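Local atomic coordinates of PA1221 (Pseudomonas aeruginosa, PDB entry 4DG8), a protein that belongs to the ANL superfamily of AMP-binding enzymes, carries a phosphopantetheine attachment region, and holds a bound adenosine monophosphate. Residues A[292-297]-A[326-331]; A[332-337]-A[411-416]; A[344-349]-A[361-366]. All blocks are in the same frame, centred on the assembly; numbering follows the deposited sequence.

Contact 1 of 3, residues A[292-297]-A[326-331]; sequences HVRRAL and DDLEED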
loop_
_atom_site.group_PDB
_atom_site.type_symbol
_atom_site.label_atom_id
_atom_site.label_comp_id
_atom_site.label_asym_id
_atom_site.label_seq_id
_atom_site.Cartn_x
_atom_site.Cartn_y
_atom_site.Cartn_z
ATOM N N HIS A 292 13.059 15.141 10.991
ATOM C CA HIS A 292 13.730 13.941 10.482
ATOM C C HIS A 292 14.144 14.108 8.998
ATOM O O HIS A 292 15.217 13.665 8.597
ATOM C CB HIS A 292 12.843 12.695 10.671
ATOM C CG HIS A 292 12.689 12.275 12.101
ATOM N ND1 HIS A 292 11.735 12.811 12.944
ATOM C CD2 HIS A 292 13.378 11.375 12.841
ATOM C CE1 HIS A 292 11.847 12.260 14.139
ATOM N NE2 HIS A 292 12.839 11.388 14.104
ATOM N N VAL A 293 13.297 14.759 8.195
ATOM C CA VAL A 293 13.638 15.040 6.800
ATOM C C VAL A 293 14.860 15.946 6.743
ATOM O O VAL A 293 15.749 15.741 5.911
ATOM C CB VAL A 293 12.461 15.682 6.012
ATOM C CG1 VAL A 293 12.926 16.174 4.632
ATOM C CG2 VAL A 293 11.314 14.699 5.876
ATOM N N ARG A 294 14.898 16.936 7.633
ATOM C CA ARG A 294 16.037 17.831 7.797
ATOM C C ARG A 294 17.284 17.016 8.140
ATOM O O ARG A 294 18.339 17.181 7.516
ATOM C CB ARG A 294 15.783 18.864 8.921
ATOM C CG ARG A 294 15.122 20.181 8.475
ATOM C CD ARG A 294 14.914 21.163 9.654
ATOM N NE ARG A 294 16.146 21.859 10.045
ATOM C CZ ARG A 294 16.538 23.018 9.521
ATOM N NH1 ARG A 294 15.790 23.599 8.592
ATOM N NH2 ARG A 294 17.670 23.598 9.912
ATOM N N ARG A 295 17.181 16.142 9.139
ATOM C CA ARG A 295 18.370 15.382 9.525
ATOM C C ARG A 295 18.897 14.522 8.341
ATOM O O ARG A 295 20.117 14.474 8.050
ATOM C CB ARG A 295 18.084 14.534 10.767
ATOM C CG ARG A 295 19.337 13.985 11.407
ATOM C CD ARG A 295 19.068 13.176 12.684
ATOM N NE ARG A 295 20.332 12.633 13.179
ATOM C CZ ARG A 295 20.435 11.558 13.946
ATOM N NH1 ARG A 295 19.345 10.921 14.344
ATOM N NH2 ARG A 295 21.625 11.127 14.325
ATOM N N ALA A 296 17.962 13.882 7.637
ATOM C CA ALA A 296 18.321 13.057 6.490
ATOM C C ALA A 296 18.996 13.878 5.386
ATOM O O ALA A 296 20.118 13.564 4.977
ATOM C CB ALA A 296 17.105 12.275 5.938
ATOM N N LEU A 297 18.333 14.934 4.919
ATOM C CA LEU A 297 18.848 15.689 3.775
ATOM C C LEU A 297 20.137 16.448 4.076
ATOM O O LEU A 297 21.009 16.589 3.200
ATOM C CB LEU A 297 17.780 16.605 3.177
ATOM C CG LEU A 297 16.665 15.791 2.517
ATOM C CD1 LEU A 297 15.675 16.706 1.827
ATOM C CD2 LEU A 297 17.258 14.790 1.535
ATOM N N ASP A 326 14.600 24.668 0.362
ATOM C CA ASP A 326 13.678 25.583 1.019
ATOM C C ASP A 326 12.637 24.878 1.873
ATOM O O ASP A 326 12.235 25.384 2.929
ATOM C CB ASP A 326 12.956 26.415 -0.027
ATOM C CG ASP A 326 13.402 27.836 -0.019
ATOM O OD1 ASP A 326 14.496 28.093 0.520
ATOM O OD2 ASP A 326 12.660 28.691 -0.543
ATOM N N ASP A 327 12.180 23.721 1.403
ATOM C CA ASP A 327 11.151 22.967 2.119
ATOM C C ASP A 327 11.560 22.679 3.551
ATOM O O ASP A 327 10.705 22.515 4.416
ATOM C CB ASP A 327 10.816 21.658 1.394
ATOM C CG ASP A 327 10.194 21.896 0.032
ATOM O OD1 ASP A 327 9.584 22.986 -0.147
ATOM O OD2 ASP A 327 10.317 21.003 -0.846
ATOM N N LEU A 328 12.867 22.620 3.796
ATOM C CA LEU A 328 13.365 22.230 5.110
ATOM C C LEU A 328 13.138 23.326 6.137
ATOM O O LEU A 328 13.361 23.125 7.336
ATOM C CB LEU A 328 14.845 21.877 5.043
ATOM C CG LEU A 328 15.213 20.782 4.048
ATOM C CD1 LEU A 328 16.715 20.596 4.060
ATOM C CD2 LEU A 328 14.494 19.477 4.364
ATOM N N GLU A 329 12.695 24.486 5.660
ATOM C CA GLU A 329 12.396 25.603 6.537
ATOM C C GLU A 329 10.914 25.702 6.891
ATOM O O GLU A 329 10.527 26.599 7.627
ATOM C CB GLU A 329 12.835 26.918 5.892
ATOM C CG GLU A 329 14.300 26.974 5.552
ATOM C CD GLU A 329 15.175 26.658 6.749
ATOM O OE1 GLU A 329 14.963 27.258 7.829
ATOM O OE2 GLU A 329 16.065 25.796 6.608
ATOM N N GLU A 330 10.086 24.801 6.363
ATOM C CA GLU A 330 8.643 24.919 6.567
ATOM C C GLU A 330 8.155 24.058 7.731
ATOM O O GLU A 330 8.900 23.202 8.230
ATOM C CB GLU A 330 7.905 24.491 5.286
ATOM C CG GLU A 330 8.381 25.186 4.004
ATOM C CD GLU A 330 7.557 26.416 3.640
ATOM O OE1 GLU A 330 6.631 26.766 4.400
ATOM O OE2 GLU A 330 7.829 27.031 2.585
ATOM N N ASP A 331 6.882 24.235 8.103
ATOM C CA ASP A 331 6.273 23.502 9.217
ATOM C C ASP A 331 5.873 22.110 8.744
ATOM O O ASP A 331 5.648 21.217 9.549
ATOM C CB ASP A 331 5.008 24.209 9.733
ATOM C CG ASP A 331 5.297 25.374 10.679
ATOM O OD1 ASP A 331 6.470 25.761 10.865
ATOM O OD2 ASP A 331 4.311 25.918 11.228
HETATM O O HOH W 1 17.973 26.245 8.389
#

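Contact 2 of 3, residues A[332-337]-A[411-416]; sequences DIPIGK and RLRFIG. With AMP (adenosine monophosphate), chain B.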
loop_
_atom_site.group_PDB
_atom_site.type_symbol
_atom_site.label_atom_id
_atom_site.label_comp_id
_atom_site.label_asym_id
_atom_site.label_seq_id
_atom_site.Cartn_x
_atom_site.Cartn_y
_atom_site.Cartn_z
ATOM N N ASP A 332 5.753 21.946 7.430
ATOM C CA ASP A 332 5.379 20.664 6.836
ATOM C C ASP A 332 6.007 20.555 5.458
ATOM O O ASP A 332 6.185 21.564 4.797
ATOM C CB ASP A 332 3.856 20.572 6.678
ATOM C CG ASP A 332 3.301 21.632 5.717
ATOM O OD1 ASP A 332 3.186 22.805 6.134
ATOM O OD2 ASP A 332 2.981 21.300 4.549
ATOM N N ILE A 333 6.317 19.335 5.020
ATOM C CA ILE A 333 6.785 19.105 3.650
ATOM C C ILE A 333 5.575 19.051 2.726
ATOM O O ILE A 333 4.662 18.258 2.969
ATOM C CB ILE A 333 7.513 17.753 3.515
ATOM C CG1 ILE A 333 8.643 17.630 4.547
ATOM C CG2 ILE A 333 8.025 17.552 2.082
ATOM C CD1 ILE A 333 9.704 18.721 4.442
ATOM N N PRO A 334 5.557 19.889 1.665
ATOM C CA PRO A 334 4.448 19.841 0.700
ATOM C C PRO A 334 4.226 18.415 0.210
ATOM O O PRO A 334 5.182 17.612 0.214
ATOM C CB PRO A 334 4.953 20.711 -0.466
ATOM C CG PRO A 334 5.914 21.681 0.164
ATOM C CD PRO A 334 6.570 20.901 1.306
ATOM N N ILE A 335 2.981 18.082 -0.134
ATOM C CA ILE A 335 2.700 16.824 -0.827
ATOM C C ILE A 335 2.690 17.076 -2.333
ATOM O O ILE A 335 2.491 16.165 -3.134
ATOM C CB ILE A 335 1.394 16.133 -0.360
ATOM C CG1 ILE A 335 0.170 17.034 -0.574
ATOM C CG2 ILE A 335 1.529 15.689 1.104
ATOM C CD1 ILE A 335 -1.175 16.396 -0.123
ATOM N N GLY A 336 2.953 18.325 -2.703
ATOM C CA GLY A 336 3.220 18.681 -4.090
ATOM C C GLY A 336 2.054 18.733 -5.058
ATOM O O GLY A 336 1.037 19.393 -4.800
ATOM N N LYS A 337 2.216 18.070 -6.202
ATOM C CA LYS A 337 1.219 18.136 -7.268
ATOM C C LYS A 337 0.864 16.749 -7.797
ATOM O O LYS A 337 1.535 15.766 -7.479
ATOM C CB LYS A 337 1.724 19.036 -8.403
ATOM C CG LYS A 337 1.968 20.491 -7.986
ATOM C CD LYS A 337 2.665 21.295 -9.097
ATOM C CE LYS A 337 2.891 22.753 -8.696
ATOM N NZ LYS A 337 3.721 23.503 -9.706
ATOM N N ARG A 411 1.350 24.340 -4.704
ATOM C CA ARG A 411 1.624 23.001 -4.181
ATOM C C ARG A 411 0.629 22.690 -3.073
ATOM O O ARG A 411 0.217 23.585 -2.335
ATOM C CB ARG A 411 3.048 22.904 -3.625
ATOM C CG ARG A 411 4.134 23.362 -4.567
ATOM C CD ARG A 411 5.497 23.337 -3.876
ATOM N NE ARG A 411 5.563 24.223 -2.709
ATOM C CZ ARG A 411 6.689 24.494 -2.046
ATOM N NH1 ARG A 411 7.841 23.960 -2.440
ATOM N NH2 ARG A 411 6.669 25.306 -0.999
ATOM N N LEU A 412 0.230 21.429 -2.951
ATOM C CA LEU A 412 -0.675 21.051 -1.871
ATOM C C LEU A 412 0.056 20.827 -0.548
ATOM O O LEU A 412 1.154 20.267 -0.503
ATOM C CB LEU A 412 -1.513 19.825 -2.246
ATOM C CG LEU A 412 -2.645 20.089 -3.247
ATOM C CD1 LEU A 412 -3.194 18.777 -3.777
ATOM C CD2 LEU A 412 -3.758 20.926 -2.626
ATOM N N ARG A 413 -0.575 21.291 0.523
ATOM C CA ARG A 413 -0.059 21.165 1.875
ATOM C C ARG A 413 -1.086 20.374 2.695
ATOM O O ARG A 413 -2.210 20.842 2.914
ATOM C CB ARG A 413 0.151 22.562 2.452
ATOM C CG ARG A 413 0.945 23.468 1.500
ATOM C CD ARG A 413 2.395 22.976 1.343
ATOM N NE ARG A 413 3.127 23.230 2.574
ATOM C CZ ARG A 413 3.877 24.307 2.801
ATOM N NH1 ARG A 413 4.042 25.243 1.864
ATOM N NH2 ARG A 413 4.467 24.445 3.971
ATOM N N PHE A 414 -0.710 19.169 3.121
ATOM C CA PHE A 414 -1.641 18.267 3.798
ATOM C C PHE A 414 -2.038 18.778 5.189
ATOM O O PHE A 414 -1.191 19.164 5.999
ATOM C CB PHE A 414 -1.042 16.870 3.897
ATOM C CG PHE A 414 -1.963 15.854 4.502
ATOM C CD1 PHE A 414 -2.788 15.076 3.694
ATOM C CD2 PHE A 414 -1.997 15.664 5.877
ATOM C CE1 PHE A 414 -3.636 14.132 4.247
ATOM C CE2 PHE A 414 -2.838 14.717 6.437
ATOM C CZ PHE A 414 -3.664 13.952 5.623
ATOM N N ILE A 415 -3.335 18.778 5.468
ATOM C CA ILE A 415 -3.812 19.229 6.771
ATOM C C ILE A 415 -4.209 18.076 7.688
ATOM O O ILE A 415 -3.656 17.925 8.788
ATOM C CB ILE A 415 -4.949 20.259 6.648
ATOM C CG1 ILE A 415 -4.424 21.536 5.970
ATOM C CG2 ILE A 415 -5.529 20.577 8.025
ATOM C CD1 ILE A 415 -5.515 22.533 5.592
ATOM N N GLY A 416 -5.185 17.283 7.264
ATOM C CA GLY A 416 -5.637 16.187 8.111
ATOM C C GLY A 416 -7.002 15.643 7.729
ATOM O O GLY A 416 -7.516 15.944 6.657
HETATM P P AMP B . -3.420 4.058 2.215
HETATM O O1P AMP B . -3.361 2.861 3.139
HETATM O O2P AMP B . -2.262 4.295 1.255
HETATM O O3P AMP B . -4.728 3.951 1.452
HETATM O "O5'" AMP B . -3.671 5.376 3.068
HETATM C "C5'" AMP B . -4.014 6.591 2.430
HETATM C "C4'" AMP B . -4.146 7.717 3.417
HETATM O "O4'" AMP B . -2.913 7.869 4.168
HETATM C "C3'" AMP B . -4.388 9.090 2.817
HETATM O "O3'" AMP B . -5.749 9.303 2.461
HETATM C "C2'" AMP B . -3.881 10.023 3.908
HETATM O "O2'" AMP B . -4.846 10.142 4.947
HETATM C "C1'" AMP B . -2.682 9.238 4.446
HETATM N N9 AMP B . -1.415 9.642 3.792
HETATM C C8 AMP B . -0.797 8.941 2.812
HETATM N N7 AMP B . 0.343 9.550 2.404
HETATM C C5 AMP B . 0.479 10.680 3.115
HETATM C C6 AMP B . 1.467 11.792 3.179
HETATM N N6 AMP B . 2.547 11.811 2.377
HETATM N N1 AMP B . 1.251 12.787 4.073
HETATM C C2 AMP B . 0.168 12.763 4.879
HETATM N N3 AMP B . -0.763 11.787 4.874
HETATM C C4 AMP B . -0.676 10.732 4.035
HETATM O O HOH W 2 2.117 19.051 3.665
#

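Contact 3 of 3, residues A[344-349]-A[361-366]; sequences VLLLDE and GEIVAF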
loop_
_atom_site.group_PDB
_atom_site.type_symbol
_atom_site.label_atom_id
_atom_site.label_comp_id
_atom_site.label_asym_id
_atom_site.label_seq_id
_atom_site.Cartn_x
_atom_site.Cartn_y
_atom_site.Cartn_z
ATOM N N VAL A 344 -5.941 16.547 -9.671
ATOM C CA VAL A 344 -6.649 16.812 -8.423
ATOM C C VAL A 344 -7.345 18.167 -8.428
ATOM O O VAL A 344 -6.927 19.087 -9.115
ATOM C CB VAL A 344 -5.720 16.752 -7.177
ATOM C CG1 VAL A 344 -5.122 15.370 -7.013
ATOM C CG2 VAL A 344 -4.613 17.804 -7.265
ATOM N N LEU A 345 -8.434 18.266 -7.673
ATOM C CA LEU A 345 -8.993 19.561 -7.324
ATOM C C LEU A 345 -9.093 19.599 -5.815
ATOM O O LEU A 345 -9.078 18.563 -5.154
ATOM C CB LEU A 345 -10.386 19.749 -7.911
ATOM C CG LEU A 345 -10.515 19.901 -9.425
ATOM C CD1 LEU A 345 -11.979 20.155 -9.793
ATOM C CD2 LEU A 345 -9.615 21.034 -9.914
ATOM N N LEU A 346 -9.205 20.804 -5.286
ATOM C CA LEU A 346 -9.461 21.023 -3.881
ATOM C C LEU A 346 -10.862 21.640 -3.789
ATOM O O LEU A 346 -11.096 22.709 -4.345
ATOM C CB LEU A 346 -8.409 21.999 -3.347
ATOM C CG LEU A 346 -8.140 22.034 -1.846
ATOM C CD1 LEU A 346 -7.590 20.685 -1.367
ATOM C CD2 LEU A 346 -7.184 23.175 -1.530
ATOM N N LEU A 347 -11.791 20.964 -3.109
ATOM C CA LEU A 347 -13.199 21.394 -3.072
ATOM C C LEU A 347 -13.687 21.915 -1.719
ATOM O O LEU A 347 -13.426 21.305 -0.685
ATOM C CB LEU A 347 -14.118 20.260 -3.522
ATOM C CG LEU A 347 -13.972 19.806 -4.967
ATOM C CD1 LEU A 347 -15.118 18.872 -5.323
ATOM C CD2 LEU A 347 -13.941 20.997 -5.915
ATOM N N ASP A 348 -14.423 23.026 -1.727
ATOM C CA ASP A 348 -14.922 23.606 -0.473
ATOM C C ASP A 348 -16.189 22.932 0.050
ATOM O O ASP A 348 -16.651 21.931 -0.499
ATOM C CB ASP A 348 -15.115 25.130 -0.576
ATOM C CG ASP A 348 -16.201 25.535 -1.570
ATOM O OD1 ASP A 348 -17.176 24.774 -1.770
ATOM O OD2 ASP A 348 -16.080 26.637 -2.146
ATOM N N GLU A 349 -16.733 23.484 1.129
ATOM C CA GLU A 349 -17.962 22.986 1.731
ATOM C C GLU A 349 -19.108 22.917 0.716
ATOM O O GLU A 349 -19.958 22.028 0.784
ATOM C CB GLU A 349 -18.356 23.886 2.902
ATOM C CG GLU A 349 -17.623 25.223 2.893
ATOM C CD GLU A 349 -18.444 26.351 3.486
ATOM O OE1 GLU A 349 -19.510 26.073 4.080
ATOM O OE2 GLU A 349 -18.024 27.521 3.350
ATOM N N GLY A 361 -9.556 22.812 1.960
ATOM C CA GLY A 361 -10.600 22.086 1.266
ATOM C C GLY A 361 -10.320 20.596 1.282
ATOM O O GLY A 361 -9.348 20.141 1.896
ATOM N N GLU A 362 -11.182 19.833 0.616
ATOM C CA GLU A 362 -10.982 18.401 0.495
ATOM C C GLU A 362 -10.342 18.054 -0.853
ATOM O O GLU A 362 -10.727 18.597 -1.901
ATOM C CB GLU A 362 -12.304 17.658 0.672
ATOM C CG GLU A 362 -12.198 16.170 0.395
ATOM C CD GLU A 362 -13.543 15.471 0.418
ATOM O OE1 GLU A 362 -14.588 16.163 0.415
ATOM O OE2 GLU A 362 -13.550 14.224 0.449
ATOM N N ILE A 363 -9.353 17.166 -0.808
ATOM C CA ILE A 363 -8.688 16.678 -2.008
ATOM C C ILE A 363 -9.603 15.728 -2.774
ATOM O O ILE A 363 -10.183 14.804 -2.200
ATOM C CB ILE A 363 -7.376 15.948 -1.674
ATOM C CG1 ILE A 363 -6.368 16.892 -1.020
ATOM C CG2 ILE A 363 -6.747 15.360 -2.932
ATOM C CD1 ILE A 363 -5.100 16.147 -0.546
ATOM N N VAL A 364 -9.742 15.981 -4.070
ATOM C CA VAL A 364 -10.519 15.133 -4.963
ATOM C C VAL A 364 -9.635 14.712 -6.129
ATOM O O VAL A 364 -8.977 15.547 -6.744
ATOM C CB VAL A 364 -11.732 15.898 -5.529
ATOM C CG1 VAL A 364 -12.487 15.031 -6.518
ATOM C CG2 VAL A 364 -12.637 16.378 -4.387
ATOM N N ALA A 365 -9.621 13.420 -6.429
ATOM C CA ALA A 365 -8.704 12.875 -7.417
ATOM C C ALA A 365 -9.454 12.389 -8.641
ATOM O O ALA A 365 -10.541 11.826 -8.534
ATOM C CB ALA A 365 -7.892 11.730 -6.814
ATOM N N PHE A 366 -8.854 12.603 -9.799
ATOM C CA PHE A 366 -9.395 12.166 -11.075
ATOM C C PHE A 366 -8.319 11.388 -11.799
ATOM O O PHE A 366 -7.120 11.537 -11.514
ATOM C CB PHE A 366 -9.711 13.373 -11.978
ATOM C CG PHE A 366 -10.682 14.352 -11.401
ATOM C CD1 PHE A 366 -12.020 14.307 -11.760
ATOM C CD2 PHE A 366 -10.251 15.366 -10.552
ATOM C CE1 PHE A 366 -12.931 15.232 -11.250
ATOM C CE2 PHE A 366 -11.145 16.297 -10.041
ATOM C CZ PHE A 366 -12.493 16.233 -10.386
#

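Contact 1 of 3, residues A[292-297]-A[326-331]
Arg294 and Leu328 bring the two backbones together, their CA atoms 5.8 Å apart, where one side of helix 290-299 meets the short 3-10 turn 326-329. Within the turn, backbone bonds from Glu329 N to Asp326 O and from Glu330 N to Asp327 O keep the chain compact, and the Leu328 carbonyl takes a bond from the Arg294 side chain. Leu328 fills the middle of the contact. Its CD2 methyl touches both Val293 CG1 (3.7 Å) and Leu297 CD1 (3.9 Å), one helical turn apart. Its CB is overlain by the aliphatic part of Arg294. The Arg294 chain then bends at chi3 (78°), which turns the guanidinium back to the 3-10 turn. There a single nitrogen does double duty: NH1 donates to Leu328 O at 2.8 Å and to Glu329 OE2 at 3.0 Å, the latter as a salt bridge. Both acceptors sit at the edge of the guanidinium, close to its plane, yet NH1 stands above the carbonyl plane of Leu328, 55° out of it. The carboxylate is met from above as well, its plane turned 80° against the guanidinium. A water closes the ring, accepting from Arg294 NH2 at 3.1 Å and donating to Glu329 OE2 at 2.6 Å. The polar grip lies beside the small aliphatic cluster, on its more exposed side. Val293 and Leu297 both rest on Leu305 of strand 304-309, Ala296 packs against Phe264 and Val268 of helix 261-270, and Asp327 is bound by His321 of strand 319-322 through OD2 and by Arg411 through OD1.

Contact 2 of 3, residues A[332-337]-A[411-416]
A classic beta bulge joins the two segments: Ile335 and Gly336 both face Leu412, beside the pocket that holds adenosine monophosphate. Leu412 O accepts from Ile335 N at 2.9 Å and, weakly, from Gly336 N, while Leu412 N donates back to Gly336 O at 2.9 Å, making a single antiparallel bridge. Ile335 lays CG1 against Leu412 CB and sets CG2 4.0 Å from Phe414 CB. With CG anti to its backbone nitrogen (chi1 -176°), Phe414 swings its ring toward the nucleotide, and AMP C2, on the edge of the adenine, sits 3.6 Å above the centre of one ring face. At the other end Arg413 grips Asp332 side-on. NE reaches OD2 at 2.8 Å in an almost straight bond (178°), on the syn side of the carboxylate, and NH2 reaches OD1 at 3.0 Å from above its plane; the two flat groups are 41° apart. Pro334 puts CG 3.7 Å above the middle of the Arg411 guanidinium. The two bonds to Asp332 would hold the Arg413 guanidinium against rotation, while Arg411 is held by Asp407 and Asp327. Asp407, shared by Arg411 and Arg413, probably helps balance their charge. A water donates to Asp332 OD2 and Ile333 O and accepts from Phe414 N; by linking the ion pair to the backbone, it probably helps to place the strand that carries the ring.

Contact 3 of 3, residues A[344-349]-A[361-366]
Leu347 meets Glu362 and Val364 across two strands that run antiparallel at 155°, and it and the two leucines before it are the residues most buried by the pairing. Leu347 pairs with Glu362 through two backbone bonds, N to Glu362 O at 2.9 Å and O from Glu362 N at 3.0 Å. Its CD1 reaches diagonally across the same face of the sheet to meet Val364 CG2 at 3.6 Å. Leu345 makes the next hydrogen-bonded pair, with Val364, in which N-to-O distances are 2.9 Å both ways. On its side chain, CG packs 3.7 Å from Phe366 CE2, so Leu345, Leu347, Val364 and the Phe366 ring form one apolar patch. Leu346 looks to the other face, in a non-hydrogen-bonded pair with Ile363. A chi1 of -159° carries its branch away from its own N and over Gly361: CG is 4.0 Å from Gly361 CA, where no side chain intervenes, and CD1 lies 4.0 Å from Ile363 CG1. Its CA also points a C-H at Glu362 O, 3.4 Å away.

Strand 361-367 is an inner strand: beyond it runs 393-406, which bonds to Gly361, Ile363 and Ala365. The Leu345-Leu347 face is covered from strand 385-390 by Tyr390, which also meets the Phe366 ring, and by Leu388. On the opposite face Val344 and Leu346 pack against Leu412 of strand 412-416.

How the contacts relate
Contacts 2 and 3 are buried and reach the same antiparallel sheet, whereas contact 1 is only partly buried and joins a helix to a loop. The chain runs straight from 326-331 into 332-337, and contacts 1 and 2 are also linked through space: Asp327 OD1 meets Arg411 NH1 at 3.0 Å in a salt bridge, and Glu330 approaches Arg413 more loosely. Contact 3 meets contact 2 through aliphatic side chains, with Leu412 against Val344 and Leu346, and Ile335 against Ile363. Chemistry follows place: a direct ion pair with a water beside it at the surface in contact 1, enclosed arginine clusters beside the nucleotide in contact 2, and regular strand pairing with aliphatic faces in contact 3.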